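Side-chain contacts in enoyl CoA hydratase/isomerase (Crotonase) (Legionella pneumophila subsp. pneumophila, PDB 3I47), which probably acts on acyl-CoA substrates as an enoyl-CoA hydratase or isomerase of the crotonase family: residues W69-S72 with M73-F76; I125-T128 with S129-F132; A158-M161 with L162-A166; E167-D170 with A171-Y175. All coordinates share one frame; numbering follows the deposited sequence.

Contact 1: residues W69-S72 with M73-F76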
loop_
_atom_site.group_PDB
_atom_site.type_symbol
_atom_site.label_atom_id
_atom_site.label_comp_id
_atom_site.label_asym_id
_atom_site.label_seq_id
_atom_site.Cartn_x
_atom_site.Cartn_y
_atom_site.Cartn_z
ATOM N N TRP A 69 18.572 15.456 2.778
ATOM C CA TRP A 69 17.278 16.022 3.101
ATOM C C TRP A 69 17.153 16.294 4.606
ATOM O O TRP A 69 16.614 17.326 4.999
ATOM C CB TRP A 69 16.145 15.102 2.601
ATOM C CG TRP A 69 14.803 15.523 3.119
ATOM C CD1 TRP A 69 13.962 16.442 2.568
ATOM C CD2 TRP A 69 14.183 15.077 4.323
ATOM N NE1 TRP A 69 12.850 16.599 3.352
ATOM C CE2 TRP A 69 12.956 15.777 4.443
ATOM C CE3 TRP A 69 14.544 14.162 5.319
ATOM C CZ2 TRP A 69 12.079 15.576 5.507
ATOM C CZ3 TRP A 69 13.685 13.978 6.385
ATOM C CH2 TRP A 69 12.462 14.683 6.471
ATOM N N MET A 70 17.639 15.375 5.440
ATOM C CA MET A 70 17.529 15.572 6.885
ATOM C C MET A 70 18.255 16.842 7.340
ATOM O O MET A 70 17.738 17.599 8.168
ATOM C CB MET A 70 18.038 14.362 7.671
ATOM C CG MET A 70 17.766 14.490 9.168
ATOM S SD MET A 70 18.059 12.953 10.086
ATOM C CE MET A 70 17.960 11.719 8.773
ATOM N N GLN A 71 19.440 17.076 6.787
ATOM C CA GLN A 71 20.173 18.290 7.126
ATOM C C GLN A 71 19.405 19.545 6.676
ATOM O O GLN A 71 19.341 20.546 7.411
ATOM C CB GLN A 71 21.583 18.264 6.535
ATOM C CG GLN A 71 22.390 19.547 6.842
ATOM C CD GLN A 71 22.629 19.776 8.340
ATOM O OE1 GLN A 71 23.577 19.222 8.921
ATOM N NE2 GLN A 71 21.788 20.613 8.968
ATOM N N SER A 72 18.808 19.485 5.491
ATOM C CA SER A 72 18.001 20.600 4.992
ATOM C C SER A 72 16.797 20.829 5.903
ATOM O O SER A 72 16.511 21.964 6.307
ATOM C CB SER A 72 17.517 20.320 3.571
ATOM O OG SER A 72 18.620 20.231 2.691
ATOM N N MET A 73 16.097 19.743 6.236
ATOM C CA MET A 73 14.892 19.823 7.058
ATOM C C MET A 73 15.164 20.351 8.475
ATOM O O MET A 73 14.337 21.070 9.032
ATOM C CB MET A 73 14.198 18.451 7.090
ATOM C CG MET A 73 13.009 18.339 8.045
ATOM S SD MET A 73 13.434 18.016 9.808
ATOM C CE MET A 73 13.700 16.244 9.727
ATOM N N ALA A 74 16.330 20.020 9.031
ATOM C CA ALA A 74 16.703 20.502 10.368
ATOM C C ALA A 74 16.692 22.027 10.433
ATOM O O ALA A 74 16.473 22.615 11.498
ATOM C CB ALA A 74 18.064 19.963 10.761
ATOM N N ASN A 75 16.921 22.666 9.284
ATOM C CA ASN A 75 16.961 24.127 9.203
ATOM C C ASN A 75 15.659 24.779 8.724
ATOM O O ASN A 75 15.567 26.014 8.631
ATOM C CB ASN A 75 18.145 24.577 8.328
ATOM C CG ASN A 75 19.506 24.221 8.946
ATOM O OD1 ASN A 75 20.454 23.855 8.234
ATOM N ND2 ASN A 75 19.603 24.327 10.266
ATOM N N PHE A 76 14.651 23.967 8.410
ATOM C CA PHE A 76 13.351 24.504 8.007
ATOM C C PHE A 76 12.627 25.230 9.135
ATOM O O PHE A 76 12.716 24.843 10.304
ATOM C CB PHE A 76 12.412 23.391 7.519
ATOM C CG PHE A 76 12.748 22.815 6.164
ATOM C CD1 PHE A 76 13.648 23.439 5.290
ATOM C CD2 PHE A 76 12.089 21.661 5.740
ATOM C CE1 PHE A 76 13.919 22.864 4.028
ATOM C CE2 PHE A 76 12.349 21.093 4.492
ATOM C CZ PHE A 76 13.255 21.709 3.627
HETATM O O HOH W 1 21.381 22.305 11.467
#
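Trp-69 and Met-73 both carry CG anti to the backbone N, chi1 170° and 173°, which sets Met-73 CG beside the indole. The bends at Met-73 chi2 and chi3 then bring its CE back to the CH2 and CZ3 corner of the ring. This is an i to i+4 Met-aromatic contact on the last turns of helix 67-74, at the protein surface. Met-73 CB sits over one face of the indole, 4.0 Å from the centroid of the six-membered ring, as a CH-pi contact. The curled chain places Met-73 CE 3.8 Å from Trp-69 CH2. The sulfur stands obliquely to the ring. Trp-69 NE1 is hydrogen-bonded to Asp-84 OD1 of helix 78-97, which probably helps hold the indole's rotation.

The backbone is helical here. Met-73 N gives a bond to Trp-69 O at 2.8 Å, and Ala-74 N follows to Met-70 O at 2.9 Å. Asn-75 N reaches back only three residues, to Ser-72 O at 3.1 Å, and the donor lies well above the carbonyl plane. The same oxygen lies over one face of the Phe-76 ring, 3.4 Å from Phe-76 CD1.

On the exposed side, the Gln-71 and Asn-75 side chains cross obliquely, with their amide planes only 21° apart. One water joins them, accepting from Gln-71 NE2 at 3.0 Å and from Asn-75 ND2 at 2.9 Å.

Contact 2: residues I125-T128 with S129-F132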
loop_
_atom_site.group_PDB
_atom_site.type_symbol
_atom_site.label_atom_id
_atom_site.label_comp_id
_atom_site.label_asym_id
_atom_site.label_seq_id
_atom_site.Cartn_x
_atom_site.Cartn_y
_atom_site.Cartn_z
ATOM N N ILE A 125 3.266 -7.463 1.429
ATOM C CA ILE A 125 3.917 -8.751 1.303
ATOM C C ILE A 125 5.374 -8.516 1.669
ATOM O O ILE A 125 6.016 -7.625 1.094
ATOM C CB ILE A 125 3.842 -9.255 -0.158
ATOM C CG1 ILE A 125 2.379 -9.427 -0.615
ATOM C CG2 ILE A 125 4.624 -10.581 -0.307
ATOM C CD1 ILE A 125 2.211 -9.649 -2.138
ATOM N N ALA A 126 5.891 -9.283 2.627
ATOM C CA ALA A 126 7.272 -9.120 3.075
ATOM C C ALA A 126 8.087 -10.373 2.813
ATOM O O ALA A 126 7.560 -11.495 2.899
ATOM C CB ALA A 126 7.303 -8.779 4.552
ATOM N N SER A 127 9.362 -10.188 2.487
ATOM C CA SER A 127 10.308 -11.297 2.491
ATOM C C SER A 127 10.605 -11.661 3.952
ATOM O O SER A 127 10.418 -10.841 4.863
ATOM C CB SER A 127 11.596 -10.893 1.768
ATOM O OG SER A 127 12.165 -9.794 2.436
ATOM N N THR A 128 11.054 -12.891 4.180
ATOM C CA THR A 128 11.301 -13.357 5.549
ATOM C C THR A 128 12.350 -12.501 6.263
ATOM O O THR A 128 12.323 -12.380 7.494
ATOM C CB THR A 128 11.741 -14.841 5.576
ATOM O OG1 THR A 128 12.915 -15.008 4.782
ATOM C CG2 THR A 128 10.641 -15.739 5.031
ATOM N N SER A 129 13.246 -11.896 5.494
ATOM C CA SER A 129 14.331 -11.090 6.061
ATOM C C SER A 129 13.979 -9.607 6.251
ATOM O O SER A 129 14.820 -8.835 6.733
ATOM C CB SER A 129 15.602 -11.240 5.213
ATOM O OG SER A 129 16.136 -12.547 5.332
ATOM N N ALA A 130 12.756 -9.204 5.889
ATOM C CA ALA A 130 12.314 -7.805 6.045
ATOM C C ALA A 130 12.261 -7.386 7.516
ATOM O O ALA A 130 11.992 -8.214 8.390
ATOM C CB ALA A 130 10.955 -7.587 5.387
ATOM N N ARG A 131 12.564 -6.114 7.782
ATOM C CA ARG A 131 12.486 -5.575 9.141
ATOM C C ARG A 131 11.844 -4.205 9.093
ATOM O O ARG A 131 11.956 -3.482 8.101
ATOM C CB ARG A 131 13.858 -5.462 9.816
ATOM C CG ARG A 131 14.674 -6.737 9.865
ATOM C CD ARG A 131 15.841 -6.590 8.924
ATOM N NE ARG A 131 16.448 -5.271 9.080
ATOM C CZ ARG A 131 17.475 -4.813 8.372
ATOM N NH1 ARG A 131 17.944 -3.597 8.613
ATOM N NH2 ARG A 131 18.048 -5.566 7.443
ATOM N N PHE A 132 11.144 -3.858 10.170
ATOM C CA PHE A 132 10.392 -2.607 10.223
ATOM C C PHE A 132 10.747 -1.821 11.470
ATOM O O PHE A 132 11.151 -2.396 12.474
ATOM C CB PHE A 132 8.888 -2.917 10.259
ATOM C CG PHE A 132 8.386 -3.615 9.024
ATOM C CD1 PHE A 132 8.502 -4.997 8.905
ATOM C CD2 PHE A 132 7.788 -2.883 7.993
ATOM C CE1 PHE A 132 8.025 -5.647 7.741
ATOM C CE2 PHE A 132 7.314 -3.519 6.840
ATOM C CZ PHE A 132 7.424 -4.897 6.733
HETATM O O HOH W 2 12.832 -10.484 9.282
#
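Ala-126 and Ala-130 meet in a local, mostly buried contact across a type I beta turn, Ser-127 to Ala-130, which leads from strand 123-127 into strand 131-133. The corner residues, Thr-128 and Ser-129, are exposed. The turn is closed by Ala-130 N, which donates to Ser-127 O at 3.0 Å. The N-H points well at the oxygen, at 163°, but the donor stands above the carbonyl plane.

Inside the bend the packing is small and apolar. The methyl carbons Ala-126 CB and Ala-130 CB touch at 3.9 Å. Phe-132 adds a looser contact, its CZ lying 4.5 Å from Ala-126 CB, which comes to the ring's edge.

A water donates to Thr-128 O at 2.7 Å and to Ala-130 O at 2.6 Å. Thr-128 OG1 lies between its own N and carbonyl carbon, chi1 58°, while Ser-129 OG is anti to its carbonyl carbon, chi1 -69°. Both hydroxyls end on Asp-186, each hydrogen-bonded to a different carboxylate oxygen.

Strand 123-127 lies between strands 102-106 and 182-184 in the six-stranded sheet, with helix 189-201 packed on Ile-125 and Ser-127. Strand 131-133 enters the smaller sheet between strands 109-111 and 168-170.

Contact 3: residues A158-M161 with L162-A166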
loop_
_atom_site.group_PDB
_atom_site.type_symbol
_atom_site.label_atom_id
_atom_site.label_comp_id
_atom_site.label_asym_id
_atom_site.label_seq_id
_atom_site.Cartn_x
_atom_site.Cartn_y
_atom_site.Cartn_z
ATOM N N ALA A 158 -0.725 -1.954 19.551
ATOM C CA ALA A 158 0.573 -2.315 18.997
ATOM C C ALA A 158 1.273 -1.083 18.460
ATOM O O ALA A 158 2.485 -0.921 18.649
ATOM C CB ALA A 158 0.408 -3.349 17.897
ATOM N N ALA A 159 0.501 -0.200 17.819
ATOM C CA ALA A 159 1.082 1.015 17.239
ATOM C C ALA A 159 1.693 1.890 18.324
ATOM O O ALA A 159 2.829 2.347 18.194
ATOM C CB ALA A 159 0.043 1.804 16.447
ATOM N N LYS A 160 0.942 2.105 19.404
ATOM C CA LYS A 160 1.417 2.908 20.521
ATOM C C LYS A 160 2.740 2.341 21.055
ATOM O O LYS A 160 3.698 3.080 21.263
ATOM C CB LYS A 160 0.357 2.948 21.624
ATOM C CG LYS A 160 0.590 4.039 22.632
ATOM C CD LYS A 160 -0.363 4.011 23.832
ATOM C CE LYS A 160 -1.671 3.337 23.577
ATOM N NZ LYS A 160 -1.704 2.103 24.408
ATOM N N MET A 161 2.790 1.021 21.257
ATOM C CA MET A 161 4.015 0.366 21.730
ATOM C C MET A 161 5.196 0.667 20.819
ATOM O O MET A 161 6.257 1.103 21.280
ATOM C CB MET A 161 3.815 -1.153 21.796
ATOM C CG MET A 161 5.078 -1.942 22.147
ATOM S SD MET A 161 4.792 -3.744 22.249
ATOM C CE MET A 161 4.963 -4.205 20.542
ATOM N N LEU A 162 5.014 0.400 19.525
ATOM C CA LEU A 162 6.130 0.485 18.595
ATOM C C LEU A 162 6.562 1.930 18.350
ATOM O O LEU A 162 7.752 2.184 18.100
ATOM C CB LEU A 162 5.789 -0.219 17.278
ATOM C CG LEU A 162 5.488 -1.710 17.445
ATOM C CD1 LEU A 162 4.811 -2.254 16.179
ATOM C CD2 LEU A 162 6.784 -2.453 17.786
ATOM N N PHE A 163 5.615 2.874 18.448
ATOM C CA PHE A 163 5.977 4.306 18.347
ATOM C C PHE A 163 6.817 4.727 19.562
ATOM O O PHE A 163 7.796 5.463 19.423
ATOM C CB PHE A 163 4.746 5.231 18.307
ATOM C CG PHE A 163 3.875 5.091 17.089
ATOM C CD1 PHE A 163 4.317 4.430 15.944
ATOM C CD2 PHE A 163 2.605 5.686 17.080
ATOM C CE1 PHE A 163 3.490 4.326 14.815
ATOM C CE2 PHE A 163 1.780 5.595 15.961
ATOM C CZ PHE A 163 2.224 4.913 14.822
ATOM N N MET A 164 6.425 4.274 20.753
ATOM C CA MET A 164 7.104 4.695 21.974
ATOM C C MET A 164 8.498 4.067 22.100
ATOM O O MET A 164 9.419 4.684 22.636
ATOM C CB MET A 164 6.263 4.346 23.216
ATOM C CG MET A 164 4.917 5.088 23.300
ATOM S SD MET A 164 4.029 4.826 24.894
ATOM C CE MET A 164 3.958 3.023 25.001
ATOM N N SER A 165 8.637 2.826 21.639
ATOM C CA SER A 165 9.887 2.087 21.828
ATOM C C SER A 165 10.890 2.323 20.702
ATOM O O SER A 165 12.092 2.202 20.924
ATOM C CB SER A 165 9.605 0.585 21.930
ATOM O OG SER A 165 9.269 0.076 20.643
ATOM N N ALA A 166 10.384 2.620 19.502
ATOM C CA ALA A 166 11.195 2.667 18.277
ATOM C C ALA A 166 11.962 1.356 18.041
ATOM O O ALA A 166 13.031 1.343 17.413
ATOM C CB ALA A 166 12.147 3.891 18.300
#
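Ala-159 and Phe-163 form the tightly packed side of this contact, one turn apart on helix 156-165. The Phe-163 ring lies with one face over Ala-159 O, which is 3.1 Å from Phe-163 CG. The ring's far end comes to the methyl, with Phe-163 CZ 4.1 Å from Ala-159 CB. Phe-163 also meets Phe-134 edge to face, and helix 147-154 packs on both Ala-159 and Phe-163. Leu-162, like Ala-159, is buried. Its CG is anti to the carbonyl carbon, chi1 -61°, which turns the branch back along the helix to lie 3.3 Å from Ala-158 O. Leu-162 also touches Ile-154 and Phe-134.

Lys-160, Met-161 and Met-164 make up the exposed side. Lys-160 and Met-164 approach loosely, side by side and pointing the same way, with Lys-160 CG 4.2 Å from Met-164 SD. Met-161 bends at chi3 and brings its methyl obliquely onto Leu-162, Met-161 CE being 3.7 Å from Leu-162 CD2.

Four successive i to i+4 backbone bonds carry these side chains. The first is Leu-162 N to Ala-158 O at 3.0 Å, and the last is Ser-165 N to Met-161 O, also 3.0 Å. At the helix end, Ser-165 OG is hydrogen-bonded to Glu-167 OE2. Ala-166 takes positive phi, 55°, and leaves the helix. The pattern is that of an amphipathic alpha-helix at its C-terminal end.

Contact 4: residues E167-D170 with A171-Y175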
loop_
_atom_site.group_PDB
_atom_site.type_symbol
_atom_site.label_atom_id
_atom_site.label_comp_id
_atom_site.label_asym_id
_atom_site.label_seq_id
_atom_site.Cartn_x
_atom_site.Cartn_y
_atom_site.Cartn_z
ATOM N N GLU A 167 11.425 0.251 18.559
ATOM C CA GLU A 167 12.078 -1.039 18.368
ATOM C C GLU A 167 11.963 -1.522 16.922
ATOM O O GLU A 167 10.981 -1.242 16.223
ATOM C CB GLU A 167 11.548 -2.091 19.341
ATOM C CG GLU A 167 10.127 -2.576 19.060
ATOM C CD GLU A 167 9.482 -3.200 20.282
ATOM O OE1 GLU A 167 9.690 -4.411 20.518
ATOM O OE2 GLU A 167 8.765 -2.477 20.998
ATOM N N VAL A 168 12.976 -2.266 16.496
ATOM C CA VAL A 168 12.925 -2.942 15.200
ATOM C C VAL A 168 12.130 -4.226 15.372
ATOM O O VAL A 168 12.317 -4.954 16.350
ATOM C CB VAL A 168 14.347 -3.244 14.675
ATOM C CG1 VAL A 168 14.287 -4.000 13.325
ATOM C CG2 VAL A 168 15.123 -1.961 14.527
ATOM N N PHE A 169 11.215 -4.492 14.445
ATOM C CA PHE A 169 10.459 -5.737 14.474
ATOM C C PHE A 169 10.567 -6.471 13.154
ATOM O O PHE A 169 10.581 -5.847 12.088
ATOM C CB PHE A 169 9.003 -5.550 14.946
ATOM C CG PHE A 169 8.178 -4.562 14.141
ATOM C CD1 PHE A 169 7.184 -5.023 13.261
ATOM C CD2 PHE A 169 8.330 -3.179 14.312
ATOM C CE1 PHE A 169 6.380 -4.129 12.542
ATOM C CE2 PHE A 169 7.534 -2.269 13.602
ATOM C CZ PHE A 169 6.546 -2.738 12.707
ATOM N N ASP A 170 10.675 -7.796 13.234
ATOM C CA ASP A 170 10.916 -8.600 12.036
ATOM C C ASP A 170 9.654 -8.894 11.221
ATOM O O ASP A 170 8.553 -8.474 11.583
ATOM C CB ASP A 170 11.735 -9.867 12.349
ATOM C CG ASP A 170 11.001 -10.868 13.235
ATOM O OD1 ASP A 170 9.763 -10.794 13.371
ATOM O OD2 ASP A 170 11.682 -11.762 13.804
ATOM N N ALA A 171 9.835 -9.572 10.089
ATOM C CA ALA A 171 8.734 -9.830 9.167
ATOM C C ALA A 171 7.681 -10.718 9.816
ATOM O O ALA A 171 6.487 -10.482 9.619
ATOM C CB ALA A 171 9.254 -10.468 7.884
ATOM N N THR A 172 8.109 -11.711 10.604
ATOM C CA THR A 172 7.155 -12.562 11.343
ATOM C C THR A 172 6.284 -11.750 12.311
ATOM O O THR A 172 5.061 -11.966 12.410
ATOM C CB THR A 172 7.867 -13.714 12.084
ATOM O OG1 THR A 172 8.548 -14.525 11.124
ATOM C CG2 THR A 172 6.845 -14.587 12.859
ATOM N N ARG A 173 6.906 -10.804 13.011
ATOM C CA ARG A 173 6.175 -9.918 13.896
ATOM C C ARG A 173 5.230 -8.997 13.119
ATOM O O ARG A 173 4.081 -8.798 13.530
ATOM C CB ARG A 173 7.140 -9.104 14.764
ATOM C CG ARG A 173 6.434 -8.366 15.882
ATOM C CD ARG A 173 5.549 -9.359 16.649
ATOM N NE ARG A 173 5.044 -8.824 17.903
ATOM C CZ ARG A 173 3.823 -9.069 18.370
ATOM N NH1 ARG A 173 2.954 -9.793 17.669
ATOM N NH2 ARG A 173 3.466 -8.569 19.542
ATOM N N ALA A 174 5.703 -8.440 12.001
ATOM C CA ALA A 174 4.833 -7.612 11.167
ATOM C C ALA A 174 3.623 -8.398 10.662
ATOM O O ALA A 174 2.520 -7.868 10.598
ATOM C CB ALA A 174 5.610 -6.996 10.007
ATOM N N TYR A 175 3.842 -9.673 10.362
ATOM C CA TYR A 175 2.768 -10.576 9.925
ATOM C C TYR A 175 1.768 -10.843 11.053
ATOM O O TYR A 175 0.548 -10.754 10.844
ATOM C CB TYR A 175 3.393 -11.884 9.450
ATOM C CG TYR A 175 2.429 -12.948 9.015
ATOM C CD1 TYR A 175 1.997 -13.915 9.914
ATOM C CD2 TYR A 175 1.965 -13.013 7.696
ATOM C CE1 TYR A 175 1.110 -14.929 9.522
ATOM C CE2 TYR A 175 1.081 -14.022 7.293
ATOM C CZ TYR A 175 0.667 -14.976 8.216
ATOM O OH TYR A 175 -0.191 -15.984 7.821
#
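Asp-170 and Arg-173 meet in a helix N-cap, where strand 168-170 turns into helix 171-176. Among the hydrogen bonds, the capping bond is the distinctive one. Arg-173 N donates to Asp-170 OD1 at 2.9 Å, with an N-H...O angle of 160°, and meets the oxygen nearly along its C-O axis. Asp-170 chi1 of 66° puts CG between its own N and carbonyl carbon, which swings the carboxylate over the first turn. The backbone oxygen is used as well: Ala-174 N donates to Asp-170 O at 2.9 Å. The negative carboxylate probably also suits the positive end of the helix dipole.

The apolar contacts come from Phe-169. Its CE1 lies 3.9 Å from Ala-174 CB, which approaches the ring at its edge. Phe-169 CB is likewise 3.9 Å from Arg-173 CG, and the first carbons of the arginine chain touch the phenylalanine there, at its CB.

As for charge, the Arg-173 guanidinium ends far from the carboxylate. Its NE is 6.8 Å from Asp-170 OD1, too far for a salt bridge, and NH1 is hydrogen-bonded to Ser-176 OG.

The axes of strand 168-170 and of the short helical segment 171-175 are 83° apart. Phe-169 pairs through its backbone with Phe-132 of strand 131-133 and packs on Leu-162 of helix 156-165, while Ala-174 touches Phe-132.

Contact 1 stands apart at the surface, its nearest atoms about 14 Å or more from the others. Contact 4 touches both contact 2 and contact 3, which do not touch each other. Contact 2 is the most buried, and its second strand neighbours the strand of contact 4 in the three-stranded sheet. Contact 3 passes directly into contact 4 along the chain, with Leu-162 CD1 3.7 Å from Phe-169 CE2. Contacts 1 and 3 both sit toward the C-terminal ends of helices, one with an aromatic-sulfur pair, the other with an aliphatic and phenylalanine face. Contact 4 begins a helix with a carboxylate cap; contact 2 relies on a turn, small methyls and a water.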